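Local coordinates for AMP-dependent synthetase and ligase (Xenorhabdus doucetiae, PDB 6QSR), which probably acts, paired with a FabA/FabZ-like partner chain, in the dehydration steps of aryl polyene pigment biosynthesis by a type II polyketide synthase, at residues Q71-K83 and K89-D100. Sequence-based numbering, arbitrary orientation.
Sequences QFPLQPGNTLLLK and KKHLLTFRYDLD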
# COMPACT_ATOMS: atom_id res chain seq x y z
N GLN A 71 -3.98 -9.09 7.75
CA GLN A 71 -4.78 -10.27 8.05
C GLN A 71 -6.22 -10.00 8.51
O GLN A 71 -6.96 -10.94 8.74
CB GLN A 71 -4.04 -11.18 9.04
CG GLN A 71 -3.97 -10.68 10.48
CD GLN A 71 -2.83 -11.31 11.26
OE1 GLN A 71 -1.66 -10.95 11.07
NE2 GLN A 71 -3.15 -12.25 12.13
N PHE A 72 -6.60 -8.72 8.62
CA PHE A 72 -7.99 -8.34 8.95
C PHE A 72 -8.30 -6.96 8.38
O PHE A 72 -7.48 -6.05 8.53
CB PHE A 72 -8.18 -8.33 10.48
CG PHE A 72 -9.63 -8.39 10.91
CD1 PHE A 72 -10.32 -7.22 11.22
CD2 PHE A 72 -10.29 -9.61 11.02
CE1 PHE A 72 -11.66 -7.27 11.62
CE2 PHE A 72 -11.62 -9.66 11.42
CZ PHE A 72 -12.31 -8.49 11.72
N PRO A 73 -9.47 -6.78 7.72
CA PRO A 73 -9.77 -5.46 7.16
C PRO A 73 -10.11 -4.42 8.21
O PRO A 73 -10.77 -4.73 9.22
CB PRO A 73 -10.98 -5.71 6.25
CG PRO A 73 -11.59 -6.99 6.71
CD PRO A 73 -10.61 -7.72 7.59
N LEU A 74 -9.66 -3.19 7.98
CA LEU A 74 -9.90 -2.07 8.88
C LEU A 74 -10.78 -1.04 8.19
O LEU A 74 -10.62 -0.78 7.00
CB LEU A 74 -8.56 -1.44 9.29
CG LEU A 74 -7.64 -2.39 10.06
CD1 LEU A 74 -6.30 -1.73 10.33
CD2 LEU A 74 -8.28 -2.82 11.37
N GLN A 75 -11.71 -0.48 8.95
CA GLN A 75 -12.72 0.45 8.42
C GLN A 75 -12.94 1.61 9.39
O GLN A 75 -12.48 1.56 10.54
CB GLN A 75 -14.03 -0.30 8.16
CG GLN A 75 -14.71 -0.88 9.39
CD GLN A 75 -16.07 -1.49 9.08
OE1 GLN A 75 -16.77 -1.05 8.16
NE2 GLN A 75 -16.45 -2.49 9.86
N PRO A 76 -13.65 2.67 8.95
CA PRO A 76 -13.88 3.78 9.87
C PRO A 76 -14.67 3.36 11.11
O PRO A 76 -15.51 2.45 11.03
CB PRO A 76 -14.69 4.78 9.03
CG PRO A 76 -14.37 4.44 7.62
CD PRO A 76 -14.15 2.96 7.60
N GLY A 77 -14.36 4.00 12.23
CA GLY A 77 -14.91 3.64 13.53
C GLY A 77 -14.02 2.72 14.34
O GLY A 77 -14.19 2.63 15.56
N ASN A 78 -13.07 2.03 13.69
CA ASN A 78 -12.13 1.16 14.40
C ASN A 78 -11.12 1.98 15.20
O ASN A 78 -10.71 3.07 14.79
CB ASN A 78 -11.36 0.25 13.44
CG ASN A 78 -12.23 -0.81 12.76
OD1 ASN A 78 -11.81 -1.40 11.77
ND2 ASN A 78 -13.42 -1.06 13.29
N THR A 79 -10.76 1.43 16.35
CA THR A 79 -9.66 1.92 17.16
C THR A 79 -8.55 0.89 17.03
O THR A 79 -8.81 -0.32 17.12
CB THR A 79 -10.08 2.11 18.63
OG1 THR A 79 -11.11 3.10 18.69
CG2 THR A 79 -8.91 2.57 19.49
N LEU A 80 -7.34 1.37 16.77
CA LEU A 80 -6.17 0.54 16.57
C LEU A 80 -5.17 0.77 17.69
O LEU A 80 -5.05 1.88 18.20
CB LEU A 80 -5.49 0.91 15.24
CG LEU A 80 -6.36 1.02 13.99
CD1 LEU A 80 -5.51 1.33 12.77
CD2 LEU A 80 -7.16 -0.26 13.77
N LEU A 81 -4.46 -0.29 18.06
CA LEU A 81 -3.29 -0.19 18.91
C LEU A 81 -2.08 -0.56 18.05
O LEU A 81 -1.99 -1.69 17.57
CB LEU A 81 -3.40 -1.12 20.12
CG LEU A 81 -4.58 -0.88 21.06
CD1 LEU A 81 -4.62 -1.93 22.17
CD2 LEU A 81 -4.52 0.52 21.65
N LEU A 82 -1.20 0.41 17.84
CA LEU A 82 0.01 0.23 17.02
C LEU A 82 1.23 0.09 17.91
O LEU A 82 1.53 1.01 18.67
CB LEU A 82 0.19 1.44 16.10
CG LEU A 82 1.48 1.53 15.27
CD1 LEU A 82 1.71 0.26 14.47
CD2 LEU A 82 1.41 2.75 14.37
N LYS A 83 1.93 -1.03 17.79
CA LYS A 83 3.12 -1.34 18.57
C LYS A 83 4.28 -1.35 17.58
O LYS A 83 4.20 -2.04 16.57
CB LYS A 83 2.94 -2.71 19.22
CG LYS A 83 4.17 -3.35 19.87
CD LYS A 83 4.17 -4.85 19.59
CE LYS A 83 5.20 -5.61 20.41
NZ LYS A 83 4.75 -7.02 20.60
N LYS A 89 20.76 -1.89 15.83
CA LYS A 89 21.85 -2.78 15.43
C LYS A 89 21.46 -3.70 14.26
O LYS A 89 22.30 -4.01 13.41
CB LYS A 89 22.37 -3.58 16.63
CG LYS A 89 23.00 -2.68 17.70
CD LYS A 89 23.42 -3.42 18.97
CE LYS A 89 24.93 -3.61 19.07
NZ LYS A 89 25.71 -2.33 19.10
N LYS A 90 20.18 -4.08 14.19
CA LYS A 90 19.65 -4.91 13.09
C LYS A 90 19.14 -4.09 11.89
O LYS A 90 18.76 -4.67 10.86
CB LYS A 90 18.52 -5.81 13.60
CG LYS A 90 18.94 -7.00 14.44
CD LYS A 90 17.71 -7.84 14.80
CE LYS A 90 18.08 -9.22 15.31
NZ LYS A 90 18.86 -9.17 16.58
N HIS A 91 19.11 -2.76 12.01
CA HIS A 91 18.48 -1.85 11.04
C HIS A 91 16.98 -2.14 10.87
O HIS A 91 16.40 -1.83 9.83
CB HIS A 91 19.17 -1.91 9.66
CG HIS A 91 20.65 -1.67 9.70
ND1 HIS A 91 21.38 -1.63 10.87
CD2 HIS A 91 21.55 -1.49 8.70
CE1 HIS A 91 22.65 -1.42 10.59
NE2 HIS A 91 22.78 -1.33 9.28
N LEU A 92 16.35 -2.69 11.91
CA LEU A 92 15.06 -3.39 11.77
C LEU A 92 13.96 -2.77 12.61
O LEU A 92 14.07 -2.66 13.84
CB LEU A 92 15.23 -4.86 12.14
CG LEU A 92 14.06 -5.81 11.91
CD1 LEU A 92 13.82 -6.01 10.42
CD2 LEU A 92 14.32 -7.15 12.59
N LEU A 93 12.90 -2.37 11.92
CA LEU A 93 11.70 -1.81 12.50
C LEU A 93 10.61 -2.88 12.36
O LEU A 93 10.34 -3.35 11.25
CB LEU A 93 11.32 -0.55 11.73
CG LEU A 93 10.20 0.36 12.21
CD1 LEU A 93 10.58 1.04 13.53
CD2 LEU A 93 9.89 1.39 11.14
N THR A 94 10.01 -3.25 13.49
CA THR A 94 8.94 -4.24 13.52
C THR A 94 7.70 -3.58 14.05
O THR A 94 7.79 -2.70 14.92
CB THR A 94 9.33 -5.44 14.39
OG1 THR A 94 9.80 -4.98 15.65
CG2 THR A 94 10.45 -6.21 13.74
N PHE A 95 6.55 -3.98 13.53
CA PHE A 95 5.26 -3.38 13.92
C PHE A 95 4.12 -4.37 13.92
O PHE A 95 4.16 -5.40 13.25
CB PHE A 95 4.89 -2.17 13.03
CG PHE A 95 4.48 -2.54 11.63
CD1 PHE A 95 5.44 -2.67 10.63
CD2 PHE A 95 3.15 -2.76 11.30
CE1 PHE A 95 5.08 -3.01 9.33
CE2 PHE A 95 2.78 -3.11 10.00
CZ PHE A 95 3.75 -3.23 9.02
N ARG A 96 3.08 -4.01 14.65
CA ARG A 96 1.88 -4.81 14.73
C ARG A 96 0.74 -3.84 15.00
O ARG A 96 0.88 -2.93 15.81
CB ARG A 96 2.05 -5.85 15.85
CG ARG A 96 0.84 -6.71 16.15
CD ARG A 96 1.12 -7.65 17.32
NE ARG A 96 -0.06 -8.45 17.66
CZ ARG A 96 -0.23 -9.14 18.79
NH1 ARG A 96 0.70 -9.15 19.75
NH2 ARG A 96 -1.36 -9.83 18.96
N TYR A 97 -0.35 -3.98 14.24
CA TYR A 97 -1.59 -3.26 14.51
C TYR A 97 -2.58 -4.25 15.09
O TYR A 97 -2.85 -5.28 14.47
CB TYR A 97 -2.18 -2.68 13.23
CG TYR A 97 -1.55 -1.41 12.70
CD1 TYR A 97 -0.48 -1.45 11.80
CD2 TYR A 97 -2.07 -0.16 13.06
CE1 TYR A 97 0.07 -0.28 11.29
CE2 TYR A 97 -1.52 1.01 12.55
CZ TYR A 97 -0.46 0.95 11.67
OH TYR A 97 0.06 2.13 11.19
N ASP A 98 -3.12 -3.95 16.26
CA ASP A 98 -4.15 -4.78 16.88
C ASP A 98 -5.44 -3.98 16.94
O ASP A 98 -5.42 -2.77 17.18
CB ASP A 98 -3.75 -5.19 18.31
CG ASP A 98 -2.62 -6.22 18.34
OD1 ASP A 98 -2.45 -7.00 17.38
OD2 ASP A 98 -1.91 -6.26 19.37
N LEU A 99 -6.55 -4.66 16.68
CA LEU A 99 -7.87 -4.07 16.92
C LEU A 99 -8.05 -3.93 18.43
O LEU A 99 -7.79 -4.87 19.18
CB LEU A 99 -8.99 -4.92 16.30
CG LEU A 99 -9.45 -4.48 14.91
CD1 LEU A 99 -10.31 -5.57 14.28
CD2 LEU A 99 -10.23 -3.17 14.97
N ASP A 100 -8.48 -2.74 18.86
CA ASP A 100 -8.56 -2.40 20.28
C ASP A 100 -9.76 -3.10 20.93
O ASP A 100 -10.91 -2.78 20.63
CB ASP A 100 -8.65 -0.88 20.45
CG ASP A 100 -8.64 -0.43 21.91
OD1 ASP A 100 -7.64 0.18 22.34
OD2 ASP A 100 -9.64 -0.67 22.62
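Leu-81 and Asp-98 face each other as an antiparallel hydrogen-bonded pair, Leu-81 N to Asp-98 O and Asp-98 N to Leu-81 O both measuring 2.8 Å and running nearly straight. Lys-83 and Arg-96 repeat the exchange two residues on, though the bond from Arg-96 N to Lys-83 O is bent (145°), and Asp-100 N adds a hydrogen bond to Thr-79 O at 3.0 Å. On the face bearing Arg-96 and Asp-98, neighbours but one on the same strand, Arg-96 NE meets Asp-98 OD1 in a 2.8 Å salt bridge, while Asp-98 OD2 lies above the guanidinium plane. Thr-109 OG1 is hydrogen-bonded to both Arg-96 NH2 and Asp-98 OD1, tying the pair to strand 109-118.

The opposite face, carrying Leu-80, Leu-82, Tyr-97 and Leu-99, is mainly apolar. With its CG anti to the backbone N (chi1 173°), Leu-82 lays CD1 over the centre of the Tyr-97 ring, a CH-pi contact 3.6 Å from CD1 to the centroid; CD2 reaches the phenol end. Tyr-97 OH is hydrogen-bonded to Gln-44 O in helix 41-56, whose Val-48 also packs on Leu-82. Leu-80 CD1 touches Tyr-97 CD2 at 3.8 Å. Farther out, Leu-99 fits among Phe-72, Leu-74 and Asn-78, its CD1 lying 3.4 Å from CE1 of Phe-72, a ring that also packs on Ile-173 of the FabA/FabZ-like partner chain. Together, strands 79-87 and 92-99 form a central beta hairpin whose Leu-82 and Tyr-97 face packs against helix 41-56, the sheet-around-helix arrangement of the HotDog fold.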